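Local coordinates for protein hydratase ChsH1 (Mycobacterium tuberculosis, PDB 4W78) that hydrates the side-chain double bond of a steroid enoyl-CoA during cholesterol side-chain degradation, working as a complex with ChsH2, at residues Glu7-Ile12 with Ala123-Val128; Asp82-Pro87 with Ile142-Val147. One frame throughout, in Å; residues are numbered along the deposited sequence.

Interaction 1. Residues Glu7-Ile12 with Ala123-Val128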
loop_
_atom_site.group_PDB
_atom_site.type_symbol
_atom_site.label_atom_id
_atom_site.label_comp_id
_atom_site.label_asym_id
_atom_site.label_seq_id
_atom_site.Cartn_x
_atom_site.Cartn_y
_atom_site.Cartn_z
ATOM N N GLU A 7 31.121 -24.802 -8.059
ATOM C CA GLU A 7 31.646 -25.055 -6.722
ATOM C C GLU A 7 31.012 -24.134 -5.676
ATOM O O GLU A 7 30.669 -24.575 -4.581
ATOM C CB GLU A 7 33.179 -24.937 -6.708
ATOM C CG GLU A 7 33.875 -25.974 -7.576
ATOM C CD GLU A 7 35.386 -25.806 -7.612
ATOM O OE1 GLU A 7 35.926 -25.043 -6.781
ATOM O OE2 GLU A 7 36.034 -26.439 -8.476
ATOM N N ALA A 8 30.829 -22.860 -6.019
ATOM C CA ALA A 8 30.222 -21.913 -5.088
ATOM C C ALA A 8 28.767 -22.246 -4.834
ATOM O O ALA A 8 28.282 -22.146 -3.709
ATOM C CB ALA A 8 30.348 -20.489 -5.608
ATOM N N VAL A 9 28.057 -22.612 -5.901
ATOM C CA VAL A 9 26.663 -23.010 -5.787
ATOM C C VAL A 9 26.517 -24.209 -4.851
ATOM O O VAL A 9 25.604 -24.235 -4.018
ATOM C CB VAL A 9 26.057 -23.334 -7.179
ATOM C CG1 VAL A 9 24.707 -24.030 -7.038
ATOM C CG2 VAL A 9 25.902 -22.057 -7.996
ATOM N N ALA A 10 27.415 -25.175 -4.987
ATOM C CA ALA A 10 27.402 -26.376 -4.152
ATOM C C ALA A 10 27.557 -26.009 -2.675
ATOM O O ALA A 10 26.846 -26.521 -1.813
ATOM C CB ALA A 10 28.501 -27.335 -4.584
ATOM N N GLN A 11 28.479 -25.106 -2.376
ATOM C CA GLN A 11 28.659 -24.719 -0.986
ATOM C C GLN A 11 27.432 -24.004 -0.414
ATOM O O GLN A 11 27.071 -24.205 0.744
ATOM C CB GLN A 11 29.950 -23.918 -0.807
ATOM C CG GLN A 11 31.152 -24.547 -1.527
ATOM C CD GLN A 11 31.395 -26.031 -1.187
ATOM O OE1 GLN A 11 31.290 -26.445 -0.031
ATOM N NE2 GLN A 11 31.730 -26.829 -2.204
ATOM N N ILE A 12 26.745 -23.210 -1.240
ATOM C CA ILE A 12 25.510 -22.584 -0.823
ATOM C C ILE A 12 24.429 -23.622 -0.557
ATOM O O ILE A 12 23.748 -23.580 0.458
ATOM C CB ILE A 12 25.036 -21.552 -1.875
ATOM C CG1 ILE A 12 26.087 -20.432 -1.984
ATOM C CG2 ILE A 12 23.664 -21.008 -1.514
ATOM C CD1 ILE A 12 25.936 -19.540 -3.213
ATOM N N ALA A 123 13.320 -20.988 2.138
ATOM C CA ALA A 123 13.764 -21.012 0.740
ATOM C C ALA A 123 14.934 -21.967 0.562
ATOM O O ALA A 123 15.848 -22.005 1.384
ATOM C CB ALA A 123 14.166 -19.616 0.291
ATOM N N GLU A 124 14.903 -22.730 -0.530
ATOM C CA GLU A 124 15.947 -23.690 -0.863
ATOM C C GLU A 124 16.362 -23.426 -2.300
ATOM O O GLU A 124 15.507 -23.165 -3.147
ATOM C CB GLU A 124 15.387 -25.122 -0.744
ATOM C CG GLU A 124 16.400 -26.214 -1.002
ATOM C CD GLU A 124 15.754 -27.522 -1.389
ATOM O OE1 GLU A 124 14.995 -27.507 -2.378
ATOM O OE2 GLU A 124 16.003 -28.554 -0.728
ATOM N N LEU A 125 17.663 -23.466 -2.575
ATOM C CA LEU A 125 18.167 -23.342 -3.937
ATOM C C LEU A 125 17.933 -24.651 -4.704
ATOM O O LEU A 125 18.174 -25.747 -4.182
ATOM C CB LEU A 125 19.654 -22.958 -3.884
ATOM C CG LEU A 125 20.440 -22.552 -5.127
ATOM C CD1 LEU A 125 19.796 -21.348 -5.780
ATOM C CD2 LEU A 125 21.857 -22.219 -4.722
ATOM N N GLY A 126 17.423 -24.528 -5.928
ATOM C CA GLY A 126 17.272 -25.663 -6.822
ATOM C C GLY A 126 18.278 -25.599 -7.956
ATOM O O GLY A 126 19.424 -25.225 -7.746
ATOM N N ASP A 127 17.846 -25.931 -9.171
ATOM C CA ASP A 127 18.771 -25.982 -10.299
ATOM C C ASP A 127 19.386 -24.654 -10.608
ATOM O O ASP A 127 18.684 -23.650 -10.666
ATOM C CB ASP A 127 18.048 -26.392 -11.566
ATOM C CG ASP A 127 17.656 -27.784 -11.541
ATOM O OD1 ASP A 127 18.247 -28.490 -10.702
ATOM O OD2 ASP A 127 16.775 -28.168 -12.342
ATOM N N VAL A 128 20.685 -24.678 -10.858
ATOM C CA VAL A 128 21.403 -23.535 -11.396
ATOM C C VAL A 128 22.048 -23.994 -12.698
ATOM O O VAL A 128 22.868 -24.904 -12.708
ATOM C CB VAL A 128 22.447 -23.031 -10.401
ATOM C CG1 VAL A 128 23.268 -21.895 -11.010
ATOM C CG2 VAL A 128 21.753 -22.598 -9.116
#

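Interaction 2. Residues Asp82-Pro87 with Ile142-Val147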
loop_
_atom_site.group_PDB
_atom_site.type_symbol
_atom_site.label_atom_id
_atom_site.label_comp_id
_atom_site.label_asym_id
_atom_site.label_seq_id
_atom_site.Cartn_x
_atom_site.Cartn_y
_atom_site.Cartn_z
ATOM N N ASP A 82 20.617 -16.422 6.324
ATOM C CA ASP A 82 20.649 -17.768 5.761
ATOM C C ASP A 82 19.870 -17.957 4.474
ATOM O O ASP A 82 19.663 -19.088 4.036
ATOM C CB ASP A 82 20.209 -18.798 6.782
ATOM C CG ASP A 82 18.802 -18.607 7.275
ATOM O OD1 ASP A 82 18.121 -17.636 6.894
ATOM O OD2 ASP A 82 18.392 -19.472 8.087
ATOM N N ASP A 83 19.438 -16.856 3.883
ATOM C CA ASP A 83 18.722 -16.886 2.620
ATOM C C ASP A 83 19.748 -17.217 1.537
ATOM O O ASP A 83 20.757 -16.530 1.398
ATOM C CB ASP A 83 18.096 -15.513 2.400
ATOM C CG ASP A 83 17.347 -15.400 1.089
ATOM O OD1 ASP A 83 17.205 -16.408 0.368
ATOM O OD2 ASP A 83 16.887 -14.281 0.791
ATOM N N PRO A 84 19.516 -18.293 0.777
ATOM C CA PRO A 84 20.540 -18.657 -0.207
ATOM C C PRO A 84 20.607 -17.703 -1.396
ATOM O O PRO A 84 21.587 -17.774 -2.133
ATOM C CB PRO A 84 20.102 -20.059 -0.663
ATOM C CG PRO A 84 18.628 -20.084 -0.413
ATOM C CD PRO A 84 18.445 -19.297 0.862
ATOM N N LEU A 85 19.609 -16.838 -1.567
ATOM C CA LEU A 85 19.562 -15.962 -2.741
ATOM C C LEU A 85 20.619 -14.865 -2.677
ATOM O O LEU A 85 21.212 -14.522 -3.688
ATOM C CB LEU A 85 18.168 -15.369 -2.941
ATOM C CG LEU A 85 17.918 -14.631 -4.265
ATOM C CD1 LEU A 85 18.373 -15.462 -5.464
ATOM C CD2 LEU A 85 16.447 -14.298 -4.388
ATOM N N GLY A 86 20.853 -14.329 -1.486
ATOM C CA GLY A 86 21.904 -13.337 -1.291
ATOM C C GLY A 86 23.250 -13.735 -1.869
ATOM O O GLY A 86 23.803 -13.027 -2.714
ATOM N N PRO A 87 23.808 -14.865 -1.405
ATOM C CA PRO A 87 25.089 -15.363 -1.911
ATOM C C PRO A 87 25.068 -15.648 -3.413
ATOM O O PRO A 87 26.084 -15.430 -4.080
ATOM C CB PRO A 87 25.285 -16.667 -1.138
ATOM C CG PRO A 87 24.477 -16.499 0.097
ATOM C CD PRO A 87 23.344 -15.614 -0.224
ATOM N N ILE A 142 18.453 -19.596 -12.390
ATOM C CA ILE A 142 18.501 -19.988 -10.980
ATOM C C ILE A 142 17.087 -20.293 -10.505
ATOM O O ILE A 142 16.198 -19.438 -10.579
ATOM C CB ILE A 142 19.076 -18.861 -10.123
ATOM C CG1 ILE A 142 20.533 -18.611 -10.504
ATOM C CG2 ILE A 142 18.979 -19.215 -8.639
ATOM C CD1 ILE A 142 20.831 -17.165 -10.781
ATOM N N ASN A 143 16.875 -21.524 -10.044
ATOM C CA ASN A 143 15.608 -21.946 -9.459
ATOM C C ASN A 143 15.651 -21.980 -7.946
ATOM O O ASN A 143 16.697 -22.293 -7.346
ATOM C CB ASN A 143 15.244 -23.343 -9.954
ATOM C CG ASN A 143 14.963 -23.371 -11.442
ATOM O OD1 ASN A 143 13.822 -23.214 -11.867
ATOM N ND2 ASN A 143 16.005 -23.545 -12.236
ATOM N N GLN A 144 14.527 -21.653 -7.330
ATOM C CA GLN A 144 14.370 -21.789 -5.875
ATOM C C GLN A 144 13.083 -22.522 -5.562
ATOM O O GLN A 144 12.078 -22.340 -6.266
ATOM C CB GLN A 144 14.319 -20.422 -5.213
ATOM C CG GLN A 144 15.635 -19.679 -5.128
ATOM C CD GLN A 144 15.455 -18.359 -4.408
ATOM O OE1 GLN A 144 15.164 -17.334 -5.027
ATOM N NE2 GLN A 144 15.587 -18.385 -3.090
ATOM N N HIS A 145 13.091 -23.347 -4.515
ATOM C CA HIS A 145 11.868 -23.943 -3.993
ATOM C C HIS A 145 11.548 -23.272 -2.662
ATOM O O HIS A 145 12.331 -23.347 -1.706
ATOM C CB HIS A 145 12.002 -25.455 -3.801
ATOM C CG HIS A 145 10.714 -26.138 -3.431
ATOM N ND1 HIS A 145 10.675 -27.313 -2.721
ATOM C CD2 HIS A 145 9.422 -25.816 -3.668
ATOM C CE1 HIS A 145 9.428 -27.697 -2.537
ATOM N NE2 HIS A 145 8.646 -26.807 -3.109
ATOM N N ILE A 146 10.422 -22.583 -2.632
ATOM C CA ILE A 146 9.951 -21.872 -1.449
ATOM C C ILE A 146 8.824 -22.678 -0.847
ATOM O O ILE A 146 7.953 -23.170 -1.575
ATOM C CB ILE A 146 9.348 -20.527 -1.877
ATOM C CG1 ILE A 146 10.337 -19.703 -2.705
ATOM C CG2 ILE A 146 8.745 -19.766 -0.688
ATOM C CD1 ILE A 146 11.696 -19.638 -2.173
ATOM N N VAL A 147 8.821 -22.814 0.473
ATOM C CA VAL A 147 7.724 -23.486 1.162
ATOM C C VAL A 147 7.181 -22.583 2.271
ATOM O O VAL A 147 7.956 -21.990 3.029
ATOM C CB VAL A 147 8.156 -24.845 1.744
ATOM C CG1 VAL A 147 7.009 -25.515 2.472
ATOM C CG2 VAL A 147 8.695 -25.768 0.631
HETATM O O HOH W 1 15.179 -16.599 -1.315
#

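Interaction 1. Residues Glu7-Ile12 with Ala123-Val128
Val-9 and Val-128 face each other with both methyls: CG1 of Val-9 lies 3.9 Å from CG2 of Val-128, and CG2 of Val-9 lies 4.0 Å from CG1 of Val-128. The two forks meet methyl against methyl, at a slant. Each keeps CG1 anti to its own backbone N (chi1 168° in Val-9, 176° in Val-128), which turns the second methyl of each towards its partner as well. Leu-125 enters differently, running at about a right angle to Val-9 and touching with a single branch. Its CD2 is 4.1 Å from CG1 of Val-9 and 3.9 Å from CG2 of Ile-12, one helical turn further on, so this methyl bridges the two helix residues.

The axes of helix 7-12 and strand 123-128 approach to 9.8 Å and run roughly antiparallel, at 150°. Leu-125 and Val-128 can both face the helix although two residues separate them, because Gly-126 and Asp-127 share backbone bonds to Asn-143, as in a beta bulge. Pro-87 and Ile-88 of helix 85-94 also touch Ile-12, extending the apolar patch. A weak hydrogen bond from Lys-13 NZ to Gly-126 O adds a polar link beside it. The contacts of Val-9 and Ile-12 with Leu-125 and Val-128 are themselves purely apolar, so their cohesion comes from dispersion and the exclusion of water.

Interaction 2. Residues Asp82-Pro87 with Ile142-Val147
The carboxamide of Gln-144 has Leu-85 over one of its faces at the oxygen end: CD1 of Leu-85 stands almost straight above OE1 of Gln-144, 3.7 Å away. CD2 of Leu-85 comes in lower, out past the oxygen, and approaches the same OE1 to 3.4 Å. On that side of the plane too, above the nitrogen but displaced from it, CB of Leu-85 is 4.0 Å from NE2 of Gln-144. At the NE2 edge, close to the amide plane, sits a water 2.6 Å from NE2, which accepts the amide N-H. The second flat group, the Asp-83 carboxylate, is reached from above its plane. Leu-85 N donates to Asp-83 OD1 at 3.1 Å, nearly straight at 170° but 67° out of the carboxylate plane.

Gln-144 runs extended beyond CG, and its amide is turned broadside to Leu-85. The leucine crosses it at about a right angle; its chi1 of -170° swings CG away from the backbone N and towards the amide. In a hot-dog fold an antiparallel sheet wraps round a long helix, and helix 85-94 packs on the sheet here in a way consistent with that role, Ile-142 touching both Ile-88 and Phe-92. Gln-144, on strand 139-150, reaches from the sheet to the turn leading into this helix, where the Asp-83 to Leu-85 link is a capping bond.

OD1 of Asp-83 is 4.3 Å from NE2 of Gln-144, too far for a direct bond, and the water spans the distance by donating to OD1 at 2.6 Å. OD1 thus receives two donors, while OD2 of the same carboxylate forms a salt bridge with Arg-79. These partners would be expected to favour the charged form of Asp-83 and restrict its rotation. Pro-84 adds a looser contact with the NE2 end of Gln-144 and also touches Ile-12 of helix 3-13.

How the interactions relate
From the N terminus, helix 3-13 supplies the first side of interaction 1, which closes a long loop when strand 119-134 brings in residues 123-128. Before that loop is complete, the chain passes through residues 82-87, whose partner at 142-147 arrives later on strand 139-150. The two closures therefore cross, their segments alternating along the sequence. Strands 119-134 and 139-150 are consecutive in the chain and antiparallel neighbours in the sheet, joined directly by Glu-124 O to His-145 N (2.8 Å) and by packing of Ala-123 CB on Ile-146 CD1 (3.5 Å). With centres 8 Å apart, the contacts tie helix 3-13 and the turn leading into helix 85-94 to adjacent strands.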